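Local coordinates for protein putative polyketide cyclase (Acidithiobacillus ferrooxidans, PDB 3F9S) that is of unconfirmed function but belongs to the SnoaL-like polyketide cyclase family and may act as a lyase or cyclase on a small-molecule substrate, at residues 17-20 / 26-29. Numbering follows the deposited sequence. Where two conformers were deposited one is given.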
loop_
_atom_site.group_PDB
_atom_site.type_symbol
_atom_site.label_atom_id
_atom_site.label_comp_id
_atom_site.label_asym_id
_atom_site.label_seq_id
_atom_site.Cartn_x
_atom_site.Cartn_y
_atom_site.Cartn_z
ATOM N N ARG A 17 -16.532 -0.389 7.792
ATOM C CA ARG A 17 -17.893 -0.470 7.309
ATOM C C ARG A 17 -18.683 0.788 7.666
ATOM O O ARG A 17 -19.231 1.451 6.780
ATOM C CB ARG A 17 -18.581 -1.709 7.866
ATOM C CG ARG A 17 -19.944 -1.924 7.283
ATOM C CD ARG A 17 -20.593 -3.143 7.852
ATOM N NE ARG A 17 -21.969 -3.256 7.377
ATOM C CZ ARG A 17 -22.853 -4.163 7.797
ATOM N NH1 ARG A 17 -22.540 -5.091 8.708
ATOM N NH2 ARG A 17 -24.078 -4.146 7.279
ATOM N N GLU A 18 -18.723 1.104 8.949
ATOM C CA GLU A 18 -19.545 2.216 9.430
ATOM C C GLU A 18 -19.097 3.584 8.984
ATOM O O GLU A 18 -19.893 4.370 8.459
ATOM C CB GLU A 18 -19.630 2.188 10.952
ATOM C CG GLU A 18 -20.382 1.007 11.484
ATOM C CD GLU A 18 -20.456 0.962 12.999
ATOM O OE1 GLU A 18 -19.760 1.733 13.694
ATOM O OE2 GLU A 18 -21.226 0.112 13.498
ATOM N N VAL A 19 -17.827 3.873 9.216
ATOM C CA VAL A 19 -17.309 5.198 8.904
ATOM C C VAL A 19 -17.036 5.377 7.417
ATOM O O VAL A 19 -17.537 6.317 6.812
ATOM C CB VAL A 19 -16.035 5.514 9.698
ATOM C CG1 VAL A 19 -15.438 6.872 9.271
ATOM C CG2 VAL A 19 -16.332 5.489 11.188
ATOM N N TRP A 20 -16.287 4.450 6.838
ATOM C CA TRP A 20 -15.767 4.634 5.489
ATOM C C TRP A 20 -16.623 4.154 4.361
ATOM O O TRP A 20 -16.611 4.773 3.298
ATOM C CB TRP A 20 -14.361 4.053 5.405
ATOM C CG TRP A 20 -13.463 4.949 6.141
ATOM C CD1 TRP A 20 -13.057 4.817 7.426
ATOM C CD2 TRP A 20 -12.981 6.218 5.683
ATOM N NE1 TRP A 20 -12.299 5.899 7.785
ATOM C CE2 TRP A 20 -12.236 6.779 6.736
ATOM C CE3 TRP A 20 -13.078 6.917 4.471
ATOM C CZ2 TRP A 20 -11.577 8.011 6.619
ATOM C CZ3 TRP A 20 -12.452 8.152 4.359
ATOM C CH2 TRP A 20 -11.706 8.685 5.433
ATOM N N GLU A 26 -19.949 10.179 12.498
ATOM C CA GLU A 26 -19.983 10.255 13.961
ATOM C C GLU A 26 -19.601 8.951 14.661
ATOM O O GLU A 26 -19.150 8.993 15.802
ATOM C CB GLU A 26 -21.328 10.815 14.442
ATOM C CG GLU A 26 -21.657 12.216 13.857
ATOM C CD GLU A 26 -20.533 13.237 14.079
ATOM O OE1 GLU A 26 -20.101 13.355 15.240
ATOM O OE2 GLU A 26 -20.071 13.899 13.109
ATOM N N ALA A 27 -19.714 7.811 13.973
ATOM C CA ALA A 27 -19.229 6.530 14.501
ATOM C C ALA A 27 -17.723 6.556 14.760
ATOM O O ALA A 27 -17.230 5.720 15.515
ATOM C CB ALA A 27 -19.580 5.372 13.585
ATOM N N SER A 28 -16.995 7.484 14.130
ATOM C CA SER A 28 -15.573 7.727 14.434
ATOM C C SER A 28 -15.314 7.889 15.924
ATOM O O SER A 28 -14.266 7.506 16.405
ATOM C CB SER A 28 -15.080 8.987 13.734
ATOM O OG SER A 28 -15.279 8.874 12.335
ATOM N N ASP A 29 -16.268 8.477 16.645
ATOM C CA ASP A 29 -16.179 8.608 18.097
ATOM C C ASP A 29 -15.917 7.293 18.831
ATOM O O ASP A 29 -15.318 7.317 19.889
ATOM C CB ASP A 29 -17.445 9.227 18.677
ATOM C CG ASP A 29 -17.655 10.668 18.258
ATOM O OD1 ASP A 29 -16.774 11.276 17.624
ATOM O OD2 ASP A 29 -18.741 11.192 18.566
#
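V19 and E18, near the end of helix 8-21, pack on A27 and S28, where a 3-10 turn runs into the short helix 28-31. V19 is the branched side chain at the centre. Its CB points toward 26-29, and both methyls reach S28. V19 CG1, anti to the backbone N (chi1 175°), lies 3.7 Å from S28 OG. The same methyl also rests over the rim of one face of the W20 ring. V19 CG2, beside the backbone N, lies 3.6 Å from S28 N. V19 CG2 and A27 CB are 4.0 Å apart. V19 CG2 is also 3.7 Å from S28 OG, so both methyls touch this oxygen, whose hydrogen bond goes to I25 O. In the NTF2-like alpha+beta fold of this family, helices pack against a strongly curved sheet. Here the contact joins the C-terminal part of helix 8-21 to the start of helix 28-31, across the connecting turn. E18 runs alongside A27. E18 CB is 4.1 Å from A27 CB. The chain is extended beyond CG, and E18 OE1 comes 3.6 Å from A27 CB. That oxygen is held by a hydrogen bond with Y31 OH and a salt bridge to K30, both just beyond the second segment.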